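Probable endonuclease 4 (Thermotoga maritima, PDB 4HNO) probably cleaves DNA at apurinic or apyrimidinic sites during base excision repair, leaving a 3'-hydroxyl and a 5'-terminal sugar phosphate, with metal ions as cofactors. Local coordinates at residues A[52-55]-A[56-59]; A[81-84]-A[85-88]; A[89-92]-A[93-97]; A[273-276]-A[277-281]. All coordinates share one frame; numbering follows the deposited sequence. Where two conformers were deposited one is given.

Contact 1: A[52-55]-A[56-59]; sequences ATKF and KREM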
loop_
_atom_site.group_PDB
_atom_site.type_symbol
_atom_site.label_atom_id
_atom_site.label_comp_id
_atom_site.label_asym_id
_atom_site.label_seq_id
_atom_site.Cartn_x
_atom_site.Cartn_y
_atom_site.Cartn_z
ATOM N N ALA A 52 -11.304 -12.758 -15.102
ATOM C CA ALA A 52 -11.949 -11.983 -14.058
ATOM C C ALA A 52 -13.011 -12.810 -13.346
ATOM O O ALA A 52 -13.133 -12.754 -12.131
ATOM C CB ALA A 52 -12.539 -10.710 -14.625
ATOM N N THR A 53 -13.785 -13.575 -14.109
ATOM C CA THR A 53 -14.808 -14.411 -13.500
ATOM C C THR A 53 -14.182 -15.456 -12.594
ATOM O O THR A 53 -14.651 -15.703 -11.493
ATOM C CB THR A 53 -15.637 -15.065 -14.594
ATOM O OG1 THR A 53 -16.311 -14.034 -15.320
ATOM C CG2 THR A 53 -16.640 -16.037 -14.017
ATOM N N LYS A 54 -13.107 -16.090 -13.052
ATOM C CA LYS A 54 -12.464 -17.126 -12.254
ATOM C C LYS A 54 -11.904 -16.526 -10.955
ATOM O O LYS A 54 -11.962 -17.142 -9.904
ATOM C CB LYS A 54 -11.378 -17.834 -13.056
ATOM C CG LYS A 54 -10.925 -19.106 -12.398
ATOM C CD LYS A 54 -10.114 -19.978 -13.337
ATOM C CE LYS A 54 -9.619 -21.232 -12.629
ATOM N NZ LYS A 54 -8.764 -22.071 -13.511
ATOM N N PHE A 55 -11.319 -15.336 -11.062
ATOM C CA PHE A 55 -10.834 -14.642 -9.874
ATOM C C PHE A 55 -11.960 -14.412 -8.869
ATOM O O PHE A 55 -11.817 -14.714 -7.686
ATOM C CB PHE A 55 -10.172 -13.327 -10.282
ATOM C CG PHE A 55 -9.805 -12.452 -9.118
ATOM C CD1 PHE A 55 -8.764 -12.794 -8.275
ATOM C CD2 PHE A 55 -10.506 -11.302 -8.861
ATOM C CE1 PHE A 55 -8.428 -11.993 -7.206
ATOM C CE2 PHE A 55 -10.180 -10.502 -7.792
ATOM C CZ PHE A 55 -9.154 -10.845 -6.970
ATOM N N LYS A 56 -13.083 -13.889 -9.347
ATOM C CA LYS A 56 -14.208 -13.649 -8.459
ATOM C C LYS A 56 -14.725 -14.958 -7.859
ATOM O O LYS A 56 -15.121 -14.996 -6.690
ATOM C CB LYS A 56 -15.334 -12.934 -9.188
ATOM C CG LYS A 56 -14.969 -11.506 -9.552
ATOM C CD LYS A 56 -15.984 -10.896 -10.469
ATOM C CE LYS A 56 -15.603 -9.462 -10.803
ATOM N NZ LYS A 56 -16.560 -8.910 -11.751
ATOM N N ARG A 57 -14.735 -16.025 -8.643
ATOM C CA ARG A 57 -15.201 -17.317 -8.161
ATOM C C ARG A 57 -14.319 -17.800 -7.009
ATOM O O ARG A 57 -14.807 -18.274 -5.995
ATOM C CB ARG A 57 -15.207 -18.311 -9.308
ATOM C CG ARG A 57 -15.892 -19.597 -8.947
ATOM C CD ARG A 57 -16.090 -20.480 -10.108
ATOM N NE ARG A 57 -14.858 -20.975 -10.707
ATOM C CZ ARG A 57 -14.493 -20.781 -11.975
ATOM N NH1 ARG A 57 -15.216 -20.018 -12.788
ATOM N NH2 ARG A 57 -13.369 -21.319 -12.425
ATOM N N GLU A 58 -13.012 -17.682 -7.187
ATOM C CA GLU A 58 -12.066 -18.101 -6.168
ATOM C C GLU A 58 -12.127 -17.227 -4.920
ATOM O O GLU A 58 -11.962 -17.708 -3.812
ATOM C CB GLU A 58 -10.675 -18.162 -6.765
ATOM C CG GLU A 58 -10.492 -19.313 -7.737
ATOM C CD GLU A 58 -10.445 -20.671 -7.052
ATOM O OE1 GLU A 58 -9.818 -20.789 -5.983
ATOM O OE2 GLU A 58 -11.041 -21.624 -7.580
ATOM N N MET A 59 -12.355 -15.922 -5.106
ATOM C CA MET A 59 -12.572 -15.038 -3.977
ATOM C C MET A 59 -13.755 -15.514 -3.147
ATOM O O MET A 59 -13.716 -15.513 -1.910
ATOM C CB MET A 59 -12.812 -13.605 -4.450
ATOM C CG MET A 59 -11.571 -12.915 -4.959
ATOM S SD MET A 59 -10.433 -12.423 -3.647
ATOM C CE MET A 59 -11.307 -11.027 -2.957
#

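Contact 2: A[81-84]-A[85-88]; sequences SPKD and DIWQ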
loop_
_atom_site.group_PDB
_atom_site.type_symbol
_atom_site.label_atom_id
_atom_site.label_comp_id
_atom_site.label_asym_id
_atom_site.label_seq_id
_atom_site.Cartn_x
_atom_site.Cartn_y
_atom_site.Cartn_z
ATOM N N SER A 81 5.942 13.730 -12.177
ATOM C CA SER A 81 7.040 13.936 -13.101
ATOM C C SER A 81 6.971 15.312 -13.723
ATOM O O SER A 81 5.913 15.737 -14.185
ATOM C CB SER A 81 6.993 12.920 -14.227
ATOM O OG SER A 81 8.032 13.194 -15.149
ATOM N N PRO A 82 8.107 15.996 -13.831
ATOM C CA PRO A 82 8.152 17.274 -14.546
ATOM C C PRO A 82 8.299 17.088 -16.057
ATOM O O PRO A 82 8.432 18.081 -16.762
ATOM C CB PRO A 82 9.396 17.944 -13.952
ATOM C CG PRO A 82 10.297 16.793 -13.672
ATOM C CD PRO A 82 9.388 15.684 -13.182
ATOM N N LYS A 83 8.314 15.848 -16.525
ATOM C CA LYS A 83 8.355 15.532 -17.939
ATOM C C LYS A 83 6.943 15.253 -18.404
ATOM O O LYS A 83 6.306 14.298 -17.976
ATOM C CB LYS A 83 9.254 14.323 -18.195
ATOM C CG LYS A 83 10.631 14.418 -17.534
ATOM C CD LYS A 83 11.393 15.697 -17.825
ATOM C CE LYS A 83 12.712 15.752 -17.052
ATOM N NZ LYS A 83 13.503 14.490 -17.147
ATOM N N ASP A 84 6.432 16.080 -19.292
ATOM C CA ASP A 84 5.043 15.943 -19.684
ATOM C C ASP A 84 4.731 14.596 -20.333
ATOM O O ASP A 84 3.639 14.079 -20.148
ATOM C CB ASP A 84 4.657 17.077 -20.612
ATOM C CG ASP A 84 3.218 16.997 -21.028
ATOM O OD1 ASP A 84 2.351 17.115 -20.139
ATOM O OD2 ASP A 84 2.945 16.770 -22.216
ATOM N N ASP A 85 5.674 14.047 -21.098
ATOM C CA ASP A 85 5.509 12.704 -21.668
ATOM C C ASP A 85 5.149 11.710 -20.580
ATOM O O ASP A 85 4.141 10.989 -20.680
ATOM C CB ASP A 85 6.815 12.222 -22.344
ATOM C CG ASP A 85 7.047 12.833 -23.704
ATOM O OD1 ASP A 85 6.278 13.734 -24.101
ATOM O OD2 ASP A 85 8.026 12.405 -24.366
ATOM N N ILE A 86 6.020 11.658 -19.572
ATOM C CA ILE A 86 5.875 10.711 -18.484
ATOM C C ILE A 86 4.575 11.002 -17.734
ATOM O O ILE A 86 3.829 10.074 -17.389
ATOM C CB ILE A 86 7.090 10.738 -17.532
ATOM C CG1 ILE A 86 8.359 10.229 -18.232
ATOM C CG2 ILE A 86 6.820 9.909 -16.307
ATOM C CD1 ILE A 86 9.623 10.286 -17.370
ATOM N N TRP A 87 4.268 12.266 -17.487
ATOM C CA TRP A 87 3.043 12.594 -16.777
ATOM C C TRP A 87 1.803 12.087 -17.534
ATOM O O TRP A 87 0.936 11.436 -16.960
ATOM C CB TRP A 87 2.991 14.105 -16.528
ATOM C CG TRP A 87 1.836 14.505 -15.678
ATOM C CD1 TRP A 87 1.809 14.554 -14.329
ATOM C CD2 TRP A 87 0.531 14.858 -16.117
ATOM N NE1 TRP A 87 0.568 14.918 -13.897
ATOM C CE2 TRP A 87 -0.240 15.113 -14.976
ATOM C CE3 TRP A 87 -0.065 14.991 -17.379
ATOM C CZ2 TRP A 87 -1.567 15.517 -15.045
ATOM C CZ3 TRP A 87 -1.386 15.369 -17.449
ATOM C CH2 TRP A 87 -2.127 15.633 -16.284
ATOM N N GLN A 88 1.723 12.402 -18.820
ATOM C CA GLN A 88 0.560 11.975 -19.601
ATOM C C GLN A 88 0.432 10.464 -19.669
ATOM O O GLN A 88 -0.661 9.919 -19.516
ATOM C CB GLN A 88 0.615 12.516 -21.022
ATOM C CG GLN A 88 0.360 14.008 -21.151
ATOM C CD GLN A 88 0.026 14.334 -22.592
ATOM O OE1 GLN A 88 -0.865 13.728 -23.176
ATOM N NE2 GLN A 88 0.736 15.273 -23.185
HETATM O O HOH W 1 4.725 15.851 -24.124
#

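Contact 3: A[89-92]-A[93-97]; sequences KSVE and LLKKE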
loop_
_atom_site.group_PDB
_atom_site.type_symbol
_atom_site.label_atom_id
_atom_site.label_comp_id
_atom_site.label_asym_id
_atom_site.label_seq_id
_atom_site.Cartn_x
_atom_site.Cartn_y
_atom_site.Cartn_z
ATOM N N LYS A 89 1.542 9.786 -19.939
ATOM C CA LYS A 89 1.487 8.347 -20.036
ATOM C C LYS A 89 1.130 7.712 -18.693
ATOM O O LYS A 89 0.450 6.685 -18.635
ATOM C CB LYS A 89 2.810 7.816 -20.577
ATOM C CG LYS A 89 3.064 8.223 -22.033
ATOM C CD LYS A 89 4.466 7.819 -22.468
ATOM C CE LYS A 89 4.944 8.405 -23.807
ATOM N NZ LYS A 89 3.999 8.334 -24.913
ATOM N N SER A 90 1.594 8.328 -17.612
ATOM C CA SER A 90 1.264 7.888 -16.262
ATOM C C SER A 90 -0.227 8.022 -15.987
ATOM O O SER A 90 -0.839 7.107 -15.424
ATOM C CB SER A 90 2.057 8.704 -15.243
ATOM O OG SER A 90 3.434 8.385 -15.274
ATOM N N VAL A 91 -0.819 9.145 -16.365
ATOM C CA VAL A 91 -2.249 9.321 -16.186
ATOM C C VAL A 91 -3.017 8.239 -16.944
ATOM O O VAL A 91 -3.950 7.627 -16.412
ATOM C CB VAL A 91 -2.678 10.728 -16.635
ATOM C CG1 VAL A 91 -4.189 10.837 -16.803
ATOM C CG2 VAL A 91 -2.157 11.773 -15.670
ATOM N N GLU A 92 -2.635 7.986 -18.193
ATOM C CA GLU A 92 -3.379 7.017 -18.977
ATOM C C GLU A 92 -3.206 5.604 -18.446
ATOM O O GLU A 92 -4.154 4.824 -18.443
ATOM C CB GLU A 92 -3.025 7.109 -20.458
ATOM C CG GLU A 92 -3.454 8.432 -21.086
ATOM C CD GLU A 92 -4.937 8.728 -20.935
ATOM O OE1 GLU A 92 -5.755 7.813 -21.175
ATOM O OE2 GLU A 92 -5.281 9.869 -20.525
ATOM N N LEU A 93 -2.008 5.256 -17.994
ATOM C CA LEU A 93 -1.815 3.925 -17.451
ATOM C C LEU A 93 -2.545 3.778 -16.114
ATOM O O LEU A 93 -3.097 2.725 -15.828
ATOM C CB LEU A 93 -0.330 3.573 -17.323
ATOM C CG LEU A 93 -0.045 2.148 -16.846
ATOM C CD1 LEU A 93 -0.682 1.102 -17.722
ATOM C CD2 LEU A 93 1.456 1.945 -16.743
ATOM N N LEU A 94 -2.573 4.839 -15.308
ATOM C CA LEU A 94 -3.311 4.759 -14.048
ATOM C C LEU A 94 -4.809 4.584 -14.300
ATOM O O LEU A 94 -5.457 3.823 -13.584
ATOM C CB LEU A 94 -3.003 5.984 -13.199
ATOM C CG LEU A 94 -3.482 5.917 -11.756
ATOM C CD1 LEU A 94 -2.935 4.745 -11.012
ATOM C CD2 LEU A 94 -3.096 7.204 -11.031
ATOM N N LYS A 95 -5.357 5.250 -15.317
ATOM C CA LYS A 95 -6.750 5.008 -15.679
ATOM C C LYS A 95 -6.965 3.537 -16.024
ATOM O O LYS A 95 -7.952 2.932 -15.609
ATOM C CB LYS A 95 -7.193 5.860 -16.869
ATOM C CG LYS A 95 -7.371 7.341 -16.646
ATOM C CD LYS A 95 -7.638 8.098 -17.955
ATOM C CE LYS A 95 -7.689 9.580 -17.764
ATOM N NZ LYS A 95 -7.758 10.267 -19.074
ATOM N N LYS A 96 -6.057 2.969 -16.819
ATOM C CA LYS A 96 -6.149 1.552 -17.149
ATOM C C LYS A 96 -6.064 0.674 -15.893
ATOM O O LYS A 96 -6.818 -0.274 -15.756
ATOM C CB LYS A 96 -5.068 1.188 -18.172
ATOM C CG LYS A 96 -4.853 -0.299 -18.379
ATOM C CD LYS A 96 -6.059 -1.141 -18.763
ATOM C CE LYS A 96 -6.714 -0.763 -20.068
ATOM N NZ LYS A 96 -5.765 -0.885 -21.202
ATOM N N GLU A 97 -5.164 1.010 -14.965
ATOM C CA GLU A 97 -5.098 0.223 -13.736
ATOM C C GLU A 97 -6.397 0.303 -12.946
ATOM O O GLU A 97 -6.823 -0.704 -12.382
ATOM C CB GLU A 97 -3.919 0.686 -12.886
ATOM C CG GLU A 97 -2.578 0.360 -13.489
ATOM C CD GLU A 97 -1.415 0.784 -12.557
ATOM O OE1 GLU A 97 -0.305 0.265 -12.724
ATOM O OE2 GLU A 97 -1.665 1.651 -11.682
HETATM O O HOH W 2 -8.237 8.500 -21.930
#

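Contact 4: A[273-276]-A[277-281]; sequences EDIK and KVFEI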
loop_
_atom_site.group_PDB
_atom_site.type_symbol
_atom_site.label_atom_id
_atom_site.label_comp_id
_atom_site.label_asym_id
_atom_site.label_seq_id
_atom_site.Cartn_x
_atom_site.Cartn_y
_atom_site.Cartn_z
ATOM N N GLU A 273 6.186 -17.630 6.603
ATOM C CA GLU A 273 6.991 -17.577 7.808
ATOM C C GLU A 273 6.788 -16.253 8.540
ATOM O O GLU A 273 6.730 -16.234 9.774
ATOM C CB GLU A 273 8.470 -17.783 7.473
ATOM C CG GLU A 273 8.829 -19.201 7.077
ATOM C CD GLU A 273 10.279 -19.336 6.639
ATOM O OE1 GLU A 273 11.019 -18.326 6.656
ATOM O OE2 GLU A 273 10.681 -20.461 6.276
ATOM N N ASP A 274 6.704 -15.154 7.795
ATOM C CA ASP A 274 6.507 -13.856 8.419
ATOM C C ASP A 274 5.141 -13.773 9.099
ATOM O O ASP A 274 5.028 -13.162 10.161
ATOM C CB ASP A 274 6.717 -12.703 7.425
ATOM C CG ASP A 274 8.218 -12.342 7.230
ATOM O OD1 ASP A 274 9.072 -13.205 7.571
ATOM O OD2 ASP A 274 8.523 -11.222 6.719
ATOM N N ILE A 275 4.102 -14.372 8.507
ATOM C CA ILE A 275 2.800 -14.368 9.143
ATOM C C ILE A 275 2.877 -15.155 10.451
ATOM O O ILE A 275 2.368 -14.713 11.480
ATOM C CB ILE A 275 1.710 -14.930 8.197
ATOM C CG1 ILE A 275 1.486 -13.931 7.054
ATOM C CG2 ILE A 275 0.421 -15.175 8.948
ATOM C CD1 ILE A 275 0.453 -14.378 6.032
ATOM N N LYS A 276 3.535 -16.308 10.436
ATOM C CA LYS A 276 3.728 -17.058 11.669
ATOM C C LYS A 276 4.479 -16.217 12.694
ATOM O O LYS A 276 4.146 -16.256 13.872
ATOM C CB LYS A 276 4.487 -18.343 11.384
ATOM C CG LYS A 276 3.635 -19.414 10.733
ATOM C CD LYS A 276 4.427 -20.690 10.480
ATOM C CE LYS A 276 3.608 -21.709 9.700
ATOM N NZ LYS A 276 3.318 -21.254 8.310
ATOM N N LYS A 277 5.497 -15.474 12.258
ATOM C CA LYS A 277 6.257 -14.611 13.164
ATOM C C LYS A 277 5.363 -13.542 13.794
ATOM O O LYS A 277 5.491 -13.249 14.977
ATOM C CB LYS A 277 7.425 -13.972 12.414
ATOM C CG LYS A 277 8.314 -13.063 13.248
ATOM C CD LYS A 277 9.023 -13.829 14.342
ATOM C CE LYS A 277 10.284 -13.111 14.783
ATOM N NZ LYS A 277 11.061 -13.932 15.747
ATOM N N VAL A 278 4.481 -12.932 13.008
ATOM C CA VAL A 278 3.562 -11.950 13.560
ATOM C C VAL A 278 2.743 -12.553 14.698
ATOM O O VAL A 278 2.621 -11.961 15.770
ATOM C CB VAL A 278 2.650 -11.371 12.463
ATOM C CG1 VAL A 278 1.511 -10.570 13.065
ATOM C CG2 VAL A 278 3.491 -10.522 11.510
ATOM N N PHE A 279 2.185 -13.732 14.477
ATOM C CA PHE A 279 1.417 -14.361 15.530
ATOM C C PHE A 279 2.286 -14.798 16.707
ATOM O O PHE A 279 1.833 -14.748 17.853
ATOM C CB PHE A 279 0.551 -15.480 14.958
ATOM C CG PHE A 279 -0.586 -14.958 14.130
ATOM C CD1 PHE A 279 -0.610 -15.142 12.763
ATOM C CD2 PHE A 279 -1.593 -14.214 14.717
ATOM C CE1 PHE A 279 -1.648 -14.628 11.998
ATOM C CE2 PHE A 279 -2.625 -13.702 13.959
ATOM C CZ PHE A 279 -2.648 -13.910 12.599
ATOM N N GLU A 280 3.530 -15.191 16.436
ATOM C CA GLU A 280 4.470 -15.514 17.527
ATOM C C GLU A 280 4.706 -14.279 18.382
ATOM O O GLU A 280 4.776 -14.380 19.607
ATOM C CB GLU A 280 5.837 -15.961 17.007
ATOM C CG GLU A 280 5.930 -17.278 16.279
ATOM C CD GLU A 280 7.329 -17.499 15.714
ATOM O OE1 GLU A 280 8.306 -17.257 16.456
ATOM O OE2 GLU A 280 7.458 -17.881 14.528
ATOM N N ILE A 281 4.904 -13.131 17.748
ATOM C CA ILE A 281 5.125 -11.900 18.484
ATOM C C ILE A 281 3.912 -11.568 19.349
ATOM O O ILE A 281 4.052 -11.255 20.525
ATOM C CB ILE A 281 5.457 -10.730 17.523
ATOM C CG1 ILE A 281 6.835 -10.949 16.891
ATOM C CG2 ILE A 281 5.381 -9.391 18.233
ATOM C CD1 ILE A 281 7.108 -10.049 15.711
HETATM O O HOH W 3 8.346 -17.558 11.573
#

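Contact 1: A[52-55]-A[56-59]
Met59 packs against Phe55 one turn earlier in helix 49-61, an i to i+4 Met-aromatic contact on one of the outer helices of the TIM barrel, the helix that links parallel strands 31-34 and 69-72. Followed outward, Met59 CB lies 3.6 Å from Phe55 O, the same carbonyl that accepts the Met59 backbone N-H. CG comes next and does most of the touching: it passes that oxygen and settles over one face of the Phe55 ring, 3.9 Å from the centroid and 17° off the normal, a CH-pi contact displaced toward the CZ end. SD stands farther out and obliquely, with Phe55 CZ at 3.9 Å. At the tip, chi3 (-74°) bends Met59 CE past the ring, no nearer than 4.6 Å from Phe55 CZ. With CG anti to the backbone N (chi1 172°), the Phe55 ring comes to lie beside Met59, and the two side chains run side by side toward the barrel wall, where both meet Phe32 of strand 31-34.

The outer side of the helix is polar. In the conformers given, Lys54, fully extended, crosses Arg57, and its CH2 groups run past the guanidinium. Lys54 NZ and Arg57 NH2 both bind one sulfate ion, probably carried over from crystallisation. The firmer detail is on the inner side, where Met59 CG lies 3.8 Å from Phe55 CZ.

Contact 2: A[81-84]-A[85-88]
This is a local contact at a helix start, on the protein surface, where the loop after strand 69-72 turns into helix 84-104 of the TIM barrel; it is carried by Asp84 and Gln88, one turn apart, and by Ser81 against Ile86. Gln88 NE2 donates to Asp84 OD2 at 2.8 Å, meeting the carboxylate on its syn side but 25° out of its plane. Seen from the amide, the oxygen lies almost exactly in plane, and the N-H points at it nearly straight, at 164°. The two flat groups are clearly twisted against each other. Asp84 reaches this position with CG anti to its own nitrogen (chi1 -179°), which swings the carboxylate along the helix toward Gln88. The same OD2 also accepts from a water which, in the conformer given for Asp85, bridges to Asp85 OD1, 2.6 Å from the water oxygen.

On the loop side, Ser81 OG takes the N-H of Lys83 at 3.0 Å, an ST turn that shapes the chain just ahead of the helix. Ile86 leans on this serine, its CB 3.5 Å from OG and its CG2 against Ser81 CB. Lys83, at the N-cap position, opens the helical bonding by accepting from Trp87 N, while the indole NE1 of Trp87 is taken up by Arg127 O of helix 121-136. With two donors on OD2, and with Asp84 and Asp85 both in the first turn, the negative charge probably interacts favourably with the helix dipole, while the bridging water may ease the repulsion between the neighbouring carboxylates.

Contact 3: A[89-92]-A[93-97]
Glu92 and Lys95 form a salt bridge along one side of helix 84-104, three residues apart, and Leu93 turns its side chain another way. Lys95 NZ donates to Glu92 OE2 at 2.9 Å, reaching the oxygen on its syn side and 21° out of the carboxylate plane. The two chains lie side by side and point the same way: Lys95 is extended beyond CG, while Glu92 is bent at chi2 (-56°), which lays its carboxylate alongside the aliphatic part of the lysine. Hence Lys95 CD sits 3.7 Å from Glu92 OE1, the oxygen that does not take the ion pair directly. A water links the two ends, donating to Glu92 OE1 at 2.7 Å and accepting only weakly from Lys95 NZ, so both carboxylate oxygens are engaged.

Lys95 is also flanked on its apolar stem. Its CE meets Val91 CG1 at 3.8 Å, and its CG passes Val91 O, which already accepts the backbone N-H of Lys95. Beyond, the same lysine touches Val135 of helix 121-136. Leu93 contributes mainly through its first carbon: CB lies 3.5 Å from Lys89 O, the carbonyl that accepts the backbone N-H of Leu93. Meanwhile Leu94 turns to Leu109 and Ile111 of strand 108-115, which gives the two-sided character expected of an outer helix in the beta-alpha-beta crossover of a TIM barrel.

Contact 4: A[273-276]-A[277-281]
Ile275 lays its CG2 methyl beside the ring of Phe279, one turn on in helix 268-284. Phe279 CE1 is 3.7 Å from Ile275 CG2, and the neighbouring ring carbon is a little farther. The two side chains run alongside each other in the same direction. Ile275 O is close as well: it accepts the Phe279 backbone N-H at 3.2 Å and sits obliquely to the ring, 3.3 Å from CD1. The phenyl is brought there by a first torsion that sets CG anti to the carbonyl carbon (chi1 -71°). Both residues lean on Ile7 of strand 7-10, and Ile275 also on Leu262 of strand 260-262, so this last helix of the TIM barrel closes over the strands where the barrel joins up.

Val278 faces inward too, its CG2 methyl 3.3 Å from Asp274 O, the acceptor of its own backbone N-H. The solvent side is polar. A water donates to Glu273 O and to Glu280 OE2, at 2.8 and 3.1 Å, bridging two turns of helix. Glu280 is extended beyond CG, and its CG rests on Lys276 O at 3.2 Å.

Arg235 forms salt bridges with both Glu273 and Asp274, and Asp274 OD2 also accepts from Thr264 OG1 and from Ile236 N. The buried Asp274 carboxylate is therefore gripped at both oxygens; the arginine and the two hydrogen bonds would favour its negative charge, while Glu273 O serves both the helix and the bridging water.

How the contacts relate
All four contacts are local pairings on outer helices of one TIM barrel. Contacts 2 and 3 follow each other on helix 84-104, their centres 12 Å apart: residues 81-88 start the helix and 89-97 carry it along the barrel wall. Contact 1 lies on the preceding helix, its centre about 24 Å from that of contact 3, and contact 4 sits across the chain's centre from contacts 2 and 3. Contacts 3 and 4 lie nearer the metals, though not in their first shell: the side chain of Leu94 in contact 3 is about 12 Å from a bound zinc, and that of Asp274 in contact 4 about 13 Å from zinc and from manganese. Contacts 1 and 2 lie away from the metal site.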